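Local atomic coordinates of reticulocyte-binding protein 2a (Plasmodium vivax, PDB entry 4Z8N), a protein that probably binds red blood cells, most likely reticulocytes, through the helical erythrocyte-binding domain described here, as part of parasite invasion. Residues A[84-87]-A[88-91]; A[100-103]-A[104-108]; A[130-133]-A[134-138]; A[149-152]-A[153-157]; A[220-223]-A[224-228]. All blocks are in the same frame, centred on the assembly; numbering follows the deposited sequence.

Interaction 1: A[84-87]-A[88-91]; sequences LEYP and ENHN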
# COMPACT_ATOMS: atom_id res chain seq x y z
N LEU A 84 -22.73 6.32 6.69
CA LEU A 84 -22.98 6.37 5.25
C LEU A 84 -23.22 4.98 4.65
O LEU A 84 -23.84 4.86 3.59
CB LEU A 84 -21.81 7.05 4.53
CG LEU A 84 -21.56 8.52 4.87
CD1 LEU A 84 -20.26 8.99 4.25
CD2 LEU A 84 -22.72 9.38 4.39
N GLU A 85 -22.73 3.95 5.32
CA GLU A 85 -22.88 2.58 4.83
C GLU A 85 -24.16 1.94 5.36
O GLU A 85 -24.72 1.03 4.73
CB GLU A 85 -21.68 1.72 5.22
CG GLU A 85 -20.42 2.03 4.43
CD GLU A 85 -19.28 1.10 4.78
OE1 GLU A 85 -19.38 0.39 5.81
OE2 GLU A 85 -18.28 1.07 4.03
N TYR A 86 -24.61 2.41 6.51
CA TYR A 86 -25.83 1.88 7.12
C TYR A 86 -26.79 3.00 7.51
O TYR A 86 -27.08 3.19 8.69
CB TYR A 86 -25.48 1.03 8.34
CG TYR A 86 -24.60 -0.16 8.02
CD1 TYR A 86 -23.22 -0.05 8.01
CD2 TYR A 86 -25.16 -1.40 7.72
CE1 TYR A 86 -22.41 -1.13 7.71
CE2 TYR A 86 -24.36 -2.49 7.43
CZ TYR A 86 -22.99 -2.35 7.42
OH TYR A 86 -22.20 -3.44 7.13
N PRO A 87 -27.30 3.75 6.51
CA PRO A 87 -28.15 4.90 6.81
C PRO A 87 -29.52 4.51 7.36
O PRO A 87 -30.07 5.22 8.21
CB PRO A 87 -28.30 5.60 5.46
CG PRO A 87 -28.12 4.51 4.46
CD PRO A 87 -27.12 3.56 5.06
N GLU A 88 -30.07 3.40 6.87
CA GLU A 88 -31.39 2.95 7.29
C GLU A 88 -31.39 2.57 8.77
O GLU A 88 -32.30 2.92 9.51
CB GLU A 88 -31.87 1.78 6.43
CG GLU A 88 -31.85 2.04 4.93
CD GLU A 88 -30.58 1.55 4.25
OE1 GLU A 88 -29.56 1.37 4.94
OE2 GLU A 88 -30.61 1.33 3.02
N ASN A 89 -30.36 1.85 9.19
CA ASN A 89 -30.26 1.44 10.58
C ASN A 89 -29.94 2.61 11.50
O ASN A 89 -30.25 2.58 12.69
CB ASN A 89 -29.21 0.34 10.74
CG ASN A 89 -29.68 -1.00 10.21
OD1 ASN A 89 -30.55 -1.64 10.80
ND2 ASN A 89 -29.11 -1.43 9.10
N HIS A 90 -29.32 3.65 10.94
CA HIS A 90 -29.05 4.87 11.70
C HIS A 90 -30.29 5.77 11.74
O HIS A 90 -30.36 6.70 12.54
CB HIS A 90 -27.87 5.64 11.09
CG HIS A 90 -26.53 5.15 11.55
ND1 HIS A 90 -25.81 4.18 10.88
CD2 HIS A 90 -25.77 5.50 12.62
CE1 HIS A 90 -24.67 3.96 11.51
NE2 HIS A 90 -24.62 4.74 12.57
N ASN A 91 -31.25 5.47 10.87
CA ASN A 91 -32.47 6.25 10.73
C ASN A 91 -32.16 7.70 10.36
O ASN A 91 -32.79 8.64 10.86
CB ASN A 91 -33.31 6.19 12.01
CG ASN A 91 -34.73 6.68 11.81
OD1 ASN A 91 -35.35 6.40 10.78
ND2 ASN A 91 -35.25 7.42 12.78
O HOH W 1 -27.17 -0.29 4.85

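Interaction 2: A[100-103]-A[104-108]; sequences KHNE and YKQQL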
# COMPACT_ATOMS: atom_id res chain seq x y z
N LYS A 100 -23.53 14.42 5.74
CA LYS A 100 -22.58 13.44 6.28
C LYS A 100 -21.54 13.06 5.23
O LYS A 100 -20.37 12.84 5.56
CB LYS A 100 -23.32 12.19 6.76
CG LYS A 100 -22.86 11.70 8.12
CD LYS A 100 -23.25 12.68 9.21
CE LYS A 100 -22.67 12.29 10.56
NZ LYS A 100 -21.18 12.27 10.52
N HIS A 101 -21.97 12.99 3.97
CA HIS A 101 -21.05 12.69 2.89
C HIS A 101 -20.08 13.84 2.70
O HIS A 101 -18.88 13.63 2.47
CB HIS A 101 -21.80 12.41 1.59
CG HIS A 101 -20.91 12.00 0.46
ND1 HIS A 101 -20.50 10.69 0.27
CD2 HIS A 101 -20.34 12.72 -0.53
CE1 HIS A 101 -19.72 10.63 -0.79
NE2 HIS A 101 -19.61 11.84 -1.30
N ASN A 102 -20.60 15.06 2.79
CA ASN A 102 -19.77 16.25 2.74
C ASN A 102 -18.73 16.24 3.86
O ASN A 102 -17.57 16.60 3.66
CB ASN A 102 -20.65 17.50 2.83
CG ASN A 102 -19.89 18.77 2.52
OD1 ASN A 102 -19.72 19.14 1.35
ND2 ASN A 102 -19.44 19.46 3.56
N GLU A 103 -19.16 15.81 5.04
CA GLU A 103 -18.28 15.69 6.20
C GLU A 103 -17.20 14.63 5.97
O GLU A 103 -16.05 14.80 6.37
CB GLU A 103 -19.10 15.35 7.45
CG GLU A 103 -18.31 15.37 8.75
CD GLU A 103 -19.21 15.24 9.96
OE1 GLU A 103 -20.45 15.24 9.79
OE2 GLU A 103 -18.68 15.12 11.09
N TYR A 104 -17.59 13.53 5.32
CA TYR A 104 -16.68 12.44 5.00
C TYR A 104 -15.51 12.92 4.13
O TYR A 104 -14.36 12.55 4.37
CB TYR A 104 -17.43 11.31 4.30
CG TYR A 104 -16.56 10.42 3.44
CD1 TYR A 104 -15.80 9.40 4.00
CD2 TYR A 104 -16.50 10.60 2.06
CE1 TYR A 104 -15.00 8.59 3.21
CE2 TYR A 104 -15.71 9.80 1.27
CZ TYR A 104 -14.96 8.80 1.85
OH TYR A 104 -14.17 8.00 1.05
N LYS A 105 -15.82 13.73 3.12
CA LYS A 105 -14.79 14.27 2.23
C LYS A 105 -13.77 15.10 2.99
O LYS A 105 -12.56 14.94 2.80
CB LYS A 105 -15.43 15.12 1.13
CG LYS A 105 -16.31 14.36 0.16
CD LYS A 105 -17.08 15.33 -0.73
CE LYS A 105 -17.77 14.62 -1.88
NZ LYS A 105 -18.59 15.55 -2.70
N GLN A 106 -14.25 15.99 3.85
CA GLN A 106 -13.38 16.83 4.66
C GLN A 106 -12.52 15.98 5.59
O GLN A 106 -11.32 16.20 5.72
CB GLN A 106 -14.20 17.83 5.47
CG GLN A 106 -15.05 18.76 4.61
CD GLN A 106 -16.11 19.49 5.42
OE1 GLN A 106 -16.56 19.01 6.46
NE2 GLN A 106 -16.51 20.67 4.93
N GLN A 107 -13.15 14.99 6.21
CA GLN A 107 -12.46 14.12 7.16
C GLN A 107 -11.44 13.21 6.49
O GLN A 107 -10.39 12.92 7.07
CB GLN A 107 -13.48 13.29 7.94
CG GLN A 107 -14.26 14.08 8.98
CD GLN A 107 -15.33 13.26 9.65
OE1 GLN A 107 -15.82 12.28 9.08
NE2 GLN A 107 -15.71 13.64 10.86
N LEU A 108 -11.74 12.75 5.28
CA LEU A 108 -10.78 11.95 4.52
C LEU A 108 -9.58 12.82 4.15
O LEU A 108 -8.43 12.39 4.24
CB LEU A 108 -11.42 11.36 3.27
CG LEU A 108 -10.50 10.61 2.31
CD1 LEU A 108 -9.80 9.44 3.00
CD2 LEU A 108 -11.25 10.13 1.07

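Interaction 3: A[130-133]-A[134-138]; sequences NEKI and YSILN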
# COMPACT_ATOMS: atom_id res chain seq x y z
N ASN A 130 20.41 6.59 3.25
CA ASN A 130 20.69 5.77 2.07
C ASN A 130 22.07 6.07 1.48
O ASN A 130 22.77 5.16 1.05
CB ASN A 130 19.62 5.99 1.00
CG ASN A 130 19.80 5.08 -0.20
OD1 ASN A 130 19.65 3.86 -0.10
ND2 ASN A 130 20.12 5.67 -1.35
N GLU A 131 22.44 7.35 1.48
CA GLU A 131 23.76 7.74 1.00
C GLU A 131 24.83 7.23 1.96
O GLU A 131 25.94 6.88 1.55
CB GLU A 131 23.86 9.26 0.84
CG GLU A 131 25.23 9.75 0.36
CD GLU A 131 25.19 11.13 -0.28
OE1 GLU A 131 25.33 12.12 0.46
OE2 GLU A 131 25.02 11.22 -1.51
N LYS A 132 24.48 7.17 3.24
CA LYS A 132 25.41 6.71 4.27
C LYS A 132 25.70 5.22 4.10
O LYS A 132 26.80 4.77 4.42
CB LYS A 132 24.84 6.99 5.66
CG LYS A 132 25.85 6.84 6.79
CD LYS A 132 25.36 7.50 8.06
CE LYS A 132 26.47 7.56 9.11
NZ LYS A 132 26.10 8.42 10.26
N ILE A 133 24.73 4.48 3.59
CA ILE A 133 24.89 3.05 3.36
C ILE A 133 26.02 2.78 2.36
O ILE A 133 26.80 1.84 2.53
CB ILE A 133 23.58 2.41 2.84
CG1 ILE A 133 22.45 2.60 3.86
CG2 ILE A 133 23.78 0.93 2.55
CD1 ILE A 133 21.17 1.89 3.48
N TYR A 134 26.11 3.61 1.33
CA TYR A 134 27.14 3.47 0.30
C TYR A 134 28.55 3.48 0.88
O TYR A 134 29.41 2.71 0.45
CB TYR A 134 27.00 4.57 -0.75
CG TYR A 134 25.97 4.30 -1.82
CD1 TYR A 134 24.63 4.61 -1.62
CD2 TYR A 134 26.34 3.74 -3.04
CE1 TYR A 134 23.68 4.36 -2.59
CE2 TYR A 134 25.40 3.49 -4.02
CZ TYR A 134 24.07 3.80 -3.79
OH TYR A 134 23.13 3.56 -4.77
N SER A 135 28.79 4.36 1.85
CA SER A 135 30.11 4.47 2.45
C SER A 135 30.35 3.36 3.47
O SER A 135 31.49 2.98 3.72
CB SER A 135 30.28 5.84 3.11
OG SER A 135 29.44 5.98 4.24
N ILE A 136 29.27 2.85 4.06
CA ILE A 136 29.38 1.77 5.03
C ILE A 136 29.86 0.49 4.34
O ILE A 136 30.62 -0.29 4.91
CB ILE A 136 28.03 1.51 5.74
CG1 ILE A 136 27.67 2.69 6.63
CG2 ILE A 136 28.08 0.24 6.57
CD1 ILE A 136 26.40 2.49 7.42
N LEU A 137 29.43 0.30 3.10
CA LEU A 137 29.82 -0.88 2.33
C LEU A 137 31.25 -0.78 1.79
O LEU A 137 31.71 -1.67 1.07
CB LEU A 137 28.84 -1.12 1.18
CG LEU A 137 27.92 -2.33 1.38
CD1 LEU A 137 27.12 -2.19 2.67
CD2 LEU A 137 27.00 -2.51 0.18
N ASN A 138 31.95 0.30 2.14
CA ASN A 138 33.39 0.37 1.88
C ASN A 138 34.13 -0.57 2.83
O ASN A 138 35.30 -0.89 2.61
CB ASN A 138 33.91 1.80 2.04
CG ASN A 138 33.46 2.72 0.92
OD1 ASN A 138 33.20 2.28 -0.20
ND2 ASN A 138 33.38 4.01 1.22

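Interaction 4: A[149-152]-A[153-157]; sequences DTYE and IMLEI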
# COMPACT_ATOMS: atom_id res chain seq x y z
N ASP A 149 29.15 -14.21 -4.27
CA ASP A 149 28.46 -15.24 -3.50
C ASP A 149 27.19 -14.71 -2.83
O ASP A 149 26.10 -15.24 -3.05
CB ASP A 149 29.39 -15.84 -2.44
CG ASP A 149 30.47 -16.71 -3.05
OD1 ASP A 149 30.35 -17.09 -4.23
OD2 ASP A 149 31.45 -17.03 -2.33
N THR A 150 27.35 -13.68 -2.00
CA THR A 150 26.24 -13.11 -1.24
C THR A 150 25.12 -12.63 -2.16
O THR A 150 23.94 -12.82 -1.87
CB THR A 150 26.71 -11.95 -0.34
OG1 THR A 150 27.44 -12.48 0.77
CG2 THR A 150 25.54 -11.15 0.18
N TYR A 151 25.50 -12.01 -3.28
CA TYR A 151 24.53 -11.54 -4.25
C TYR A 151 23.71 -12.70 -4.82
O TYR A 151 22.50 -12.60 -4.95
CB TYR A 151 25.22 -10.78 -5.39
CG TYR A 151 24.29 -10.45 -6.54
CD1 TYR A 151 23.38 -9.41 -6.44
CD2 TYR A 151 24.32 -11.19 -7.71
CE1 TYR A 151 22.52 -9.11 -7.49
CE2 TYR A 151 23.47 -10.90 -8.76
CZ TYR A 151 22.57 -9.86 -8.64
OH TYR A 151 21.72 -9.56 -9.68
N GLU A 152 24.39 -13.79 -5.16
CA GLU A 152 23.72 -14.94 -5.74
C GLU A 152 22.81 -15.63 -4.73
O GLU A 152 21.72 -16.09 -5.07
CB GLU A 152 24.74 -15.94 -6.30
CG GLU A 152 24.10 -17.12 -7.01
CD GLU A 152 25.12 -18.09 -7.58
OE1 GLU A 152 25.94 -18.62 -6.80
OE2 GLU A 152 25.11 -18.31 -8.81
N ILE A 153 23.25 -15.68 -3.47
CA ILE A 153 22.45 -16.27 -2.40
C ILE A 153 21.16 -15.50 -2.19
O ILE A 153 20.07 -16.07 -2.18
CB ILE A 153 23.23 -16.32 -1.07
CG1 ILE A 153 24.39 -17.30 -1.18
CG2 ILE A 153 22.30 -16.71 0.07
CD1 ILE A 153 23.97 -18.71 -1.50
N MET A 154 21.29 -14.18 -2.02
CA MET A 154 20.14 -13.33 -1.75
C MET A 154 19.18 -13.30 -2.94
O MET A 154 17.96 -13.25 -2.75
CB MET A 154 20.60 -11.91 -1.42
CG MET A 154 21.35 -11.79 -0.10
SD MET A 154 20.38 -12.40 1.29
CE MET A 154 18.90 -11.40 1.13
N LEU A 155 19.73 -13.32 -4.15
CA LEU A 155 18.90 -13.32 -5.35
C LEU A 155 18.05 -14.59 -5.39
O LEU A 155 16.88 -14.55 -5.75
CB LEU A 155 19.77 -13.22 -6.61
CG LEU A 155 19.01 -13.09 -7.94
CD1 LEU A 155 18.12 -11.86 -7.93
CD2 LEU A 155 19.96 -13.07 -9.12
N GLU A 156 18.66 -15.71 -5.02
CA GLU A 156 17.96 -16.99 -4.98
C GLU A 156 16.84 -16.95 -3.94
O GLU A 156 15.76 -17.50 -4.15
CB GLU A 156 18.93 -18.13 -4.68
CG GLU A 156 18.28 -19.51 -4.68
CD GLU A 156 17.69 -19.87 -6.02
OE1 GLU A 156 18.28 -19.50 -7.06
OE2 GLU A 156 16.62 -20.53 -6.05
N ILE A 157 17.11 -16.29 -2.81
CA ILE A 157 16.11 -16.12 -1.77
C ILE A 157 14.96 -15.26 -2.28
O ILE A 157 13.79 -15.60 -2.09
CB ILE A 157 16.71 -15.48 -0.51
CG1 ILE A 157 17.76 -16.42 0.10
CG2 ILE A 157 15.62 -15.18 0.51
CD1 ILE A 157 18.41 -15.89 1.35

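Interaction 5: A[220-223]-A[224-228]; sequences AHTG and KIIHG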
# COMPACT_ATOMS: atom_id res chain seq x y z
N ALA A 220 -2.60 0.24 -7.72
CA ALA A 220 -1.33 0.91 -7.47
C ALA A 220 -0.33 -0.06 -6.82
O ALA A 220 0.84 -0.12 -7.21
CB ALA A 220 -1.53 2.14 -6.60
N HIS A 221 -0.79 -0.80 -5.82
CA HIS A 221 0.04 -1.82 -5.18
C HIS A 221 0.36 -2.96 -6.13
O HIS A 221 1.47 -3.49 -6.12
CB HIS A 221 -0.65 -2.36 -3.92
CG HIS A 221 -0.56 -1.45 -2.74
ND1 HIS A 221 0.64 -1.01 -2.22
CD2 HIS A 221 -1.53 -0.90 -1.97
CE1 HIS A 221 0.41 -0.23 -1.19
NE2 HIS A 221 -0.90 -0.14 -1.02
N THR A 222 -0.61 -3.33 -6.96
CA THR A 222 -0.43 -4.39 -7.95
C THR A 222 0.69 -4.04 -8.94
O THR A 222 1.48 -4.90 -9.32
CB THR A 222 -1.74 -4.65 -8.73
OG1 THR A 222 -2.62 -5.43 -7.92
CG2 THR A 222 -1.46 -5.39 -10.02
N GLY A 223 0.74 -2.78 -9.34
CA GLY A 223 1.81 -2.31 -10.21
C GLY A 223 3.18 -2.48 -9.59
O GLY A 223 4.13 -2.85 -10.28
N LYS A 224 3.28 -2.21 -8.29
CA LYS A 224 4.55 -2.34 -7.57
C LYS A 224 4.96 -3.80 -7.45
O LYS A 224 6.13 -4.14 -7.60
CB LYS A 224 4.45 -1.71 -6.18
CG LYS A 224 4.06 -0.24 -6.18
CD LYS A 224 5.12 0.61 -6.86
CE LYS A 224 4.80 2.09 -6.69
NZ LYS A 224 5.84 2.96 -7.30
N ILE A 225 3.98 -4.66 -7.15
CA ILE A 225 4.23 -6.09 -7.03
C ILE A 225 4.78 -6.67 -8.33
O ILE A 225 5.78 -7.38 -8.33
CB ILE A 225 2.95 -6.84 -6.64
CG1 ILE A 225 2.49 -6.40 -5.25
CG2 ILE A 225 3.17 -8.35 -6.68
CD1 ILE A 225 1.11 -6.91 -4.88
N ILE A 226 4.11 -6.36 -9.44
CA ILE A 226 4.53 -6.83 -10.75
C ILE A 226 5.90 -6.28 -11.13
O ILE A 226 6.75 -7.00 -11.64
CB ILE A 226 3.50 -6.44 -11.83
CG1 ILE A 226 2.21 -7.24 -11.63
CG2 ILE A 226 4.05 -6.69 -13.22
CD1 ILE A 226 1.11 -6.89 -12.61
N HIS A 227 6.12 -4.99 -10.85
CA HIS A 227 7.40 -4.35 -11.12
C HIS A 227 8.53 -5.00 -10.34
O HIS A 227 9.60 -5.28 -10.88
CB HIS A 227 7.32 -2.86 -10.79
CG HIS A 227 8.61 -2.12 -11.01
ND1 HIS A 227 9.48 -1.82 -9.98
CD2 HIS A 227 9.17 -1.62 -12.13
CE1 HIS A 227 10.52 -1.17 -10.47
NE2 HIS A 227 10.35 -1.04 -11.77
N GLY A 228 8.29 -5.24 -9.05
CA GLY A 228 9.29 -5.84 -8.19
C GLY A 228 9.61 -7.28 -8.58
O GLY A 228 10.78 -7.65 -8.68

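Interaction 1: A[84-87]-A[88-91]
Y86 leaves helical geometry at the end of helix 71-85, and the chain turns straight into the short helix 87-90, whose backbone N of H90 reaches back to Y86 O over 3.2 Å. A second donor from the same residue takes that carbonyl: H90 ND1 lies 2.7 Å from Y86 O, with an angle of 162° at the hydrogen. The oxygen sits in the plane of the imidazole, so the ring N-H is aimed well, yet ND1 stands above the carbonyl plane, on the opposite face from H90 N. The ND1 bond holds the ring's rotation, with ND1 carrying a proton. This is a tight turn between two successive helices of the erythrocyte-binding domain, closed after H90 by a Schellman motif in which N91 takes the positive phi. On another side of the turn E88 folds back alongside P87: its chain bends at chi2 (95°), bringing E88 OE1 to 3.3 Å from P87 CD. One water donates both to E88 OE1, at 2.9 Å, and to E85 O, tying the carboxylate to the last turn of the earlier helix, while E88 OE2 bonds to T200 OG1. The N89 amide runs beside the Y86 ring, N89 ND2 at the ring edge 4.2 Å from Y86 CD2.

Interaction 2: A[100-103]-A[104-108]
K105 runs its side chain back across H101, one turn earlier. From K105 CB, 3.6 Å from N102 O, the chain passes K105 CG, which rests 3.5 Å from H101 O, and CD, still near that oxygen. Next comes K105 CE, which makes the close approach to the imidazole: 3.4 Å to H101 NE2, set obliquely to the ring. At the tip, K105 NZ lies in the plane of the ring at its edge, 4.1 Å from H101 NE2, a neighbourhood that would probably disfavour a second proton, and so a positive charge, on the histidine. With CG of H101 anti to the backbone N (chi1 -176°), the ring swings toward the following turn, where it meets the Y104 ring obliquely, planes 38° apart. All this lies on helix 94-115 of the Rh5 coiled-coil domain, in regular i to i+4 bonding such as K105 N to H101 O; Y104, on the side toward helix 71-85, meets F206 edge-to-face. Around the helix, E103 crosses Q107 at a slant, the carboxylate and amide planes 57° apart. E103 OE1 forms a salt bridge with K100 NZ at 3.1 Å, weak as a hydrogen bond, whereas Q107 OE1 bonds to T80 OG1. N102 ND2 and Q106 NE2 come to 3.5 Å, two donors that do not bond.

Interaction 3: A[130-133]-A[134-138]
The C-terminal end of helix 119-136, in the coiled-coil erythrocyte-binding domain, is where S135 turns its hydroxyl back on the preceding turn. S135 OG donates to K132 O at 2.9 Å, tilted 26° from the carbonyl plane. Its chi1 of 68° sets OG between the backbone N and the carbonyl carbon, a rotamer from which a helical serine can reach such a carbonyl. K132 O also accepts the regular helix bond from I136 N at 3.1 Å, and a weak one from S135 N, so several donors share this oxygen. I136 CG1 packs against the same atom, 3.2 Å from K132 O. A step later, L137 N to I133 O at 3.1 Å runs nearly along the C=O axis and carries the bonding into the last turn. On another side of the helix, Y134 leans back toward N130. Its CD1 edge comes 3.3 Å from N130 O, which lies near the ring plane, and Y134 CE1 meets N130 ND2 at 4.0 Å. That nitrogen is also in the plane of the ring, at its edge, with the amide turned almost perpendicular (88°). I133 is buried against F31, Y48 and F254, of helices 26-37, 42-69 and 246-297. Toward helix 246-297, Y134 meets F254 edge-to-face and K250 NZ bonds to both Y134 O and N138 OD1; I136 packs on helix 42-69.

Interaction 4: A[149-152]-A[153-157]
Residues 149-157 form the first turns of helix 149-162, and four i to i+4 bonds join the two segments. I153 N to D149 O, at 2.9 Å, starts the series; M154 N to T150 O, at 3.0 Å, is the straightest, with 170° at the hydrogen. Y151 and L155 make the main side-chain contact, lying side by side and pointing the same way. One methyl of the leucine does the touching: L155 CD2 sits 4.1 Å from Y151 CE2 and 4.0 Å from Y151 OH, oblique to the ring at its phenolic end. Both side chains have CG anti to the backbone N (Y151 chi1 171°), which directs the ring forward along the helix to the leucine. Each also packs on L235 of helix 199-237, and Y151 reaches L252 and Y253 of helix 246-297. On a neighbouring side, T150 CG2 approaches M154 CG at 4.2 Å, and the methionine, bent at chi2 and chi3, carries its end away to Y36 and Y37 of helix 26-37. I153 folds CG1 back to 3.3 Å from D149 O. Between side chains the contact is apolar, so it probably rests on dispersion and on the burial of Y151 and L155 against the neighbouring helices, with directional bonding left to the backbone.

Interaction 5: A[220-223]-A[224-228]
T222 and I226, one turn apart on helix 199-237 of the erythrocyte-binding domain, make the apolar contact between side chains. They lie side by side and point the same way, T222 CG2 meeting I226 CD1 at 3.9 Å. The threonine has CG2 anti to its own N and OG1 beside it (chi1 -78°), a rotamer that turns the methyl to the isoleucine and lets OG1 bond to G218 O in the turn before.

Aliphatic carbons resting on carbonyl oxygens form a second group. I225 CG1 lies 3.2 Å from H221 O, and K224 CG is 3.4 Å from A220 O. The lysine then bends at chi2 (-64°) and heads off to bond through NZ to G15 O.

Backbone bonds make up the third. I225 N to H221 O (3.0 Å) lies in the carbonyl plane, and I226 N to T222 O (3.0 Å) is nearly straight, 170° at the hydrogen. H227 N to G223 O is regular too, while K224 N to A220 O is weak at 3.4 Å.

The buried H221 ring bonds through NE2 to D9 OD2 and through ND1 to S266 OG, which fixes its rotation. Between the two segments, then, cohesion is left to the backbone bonds and to the apolar touch of T222 on I226, while the polar ends of H221 and K224 are spent on other parts of the fold.

The five contacts follow one another along the chain, all within the Rh5 coiled-coil domain, and mark out a long helical body. Interactions 1 and 2 touch near one end, where L84 of helix 71-85 packs on K100, H101 and Y104 of helix 94-115. Interactions 3 and 4, on the successive helices 119-136 and 149-162, lie on the opposite side of the chain's centre; their centres are about 20 Å apart, and about 55 Å separates the centres of interactions 1 and 3. Interaction 5, on helix 199-237, is about 10 Å from the chain's centre. Helix 199-237 touches interactions 1, 2 and 4 directly, and helix 246-297 packs on interactions 1, 3, 4 and 5, so these long helices connect both ends of the erythrocyte-binding scaffold.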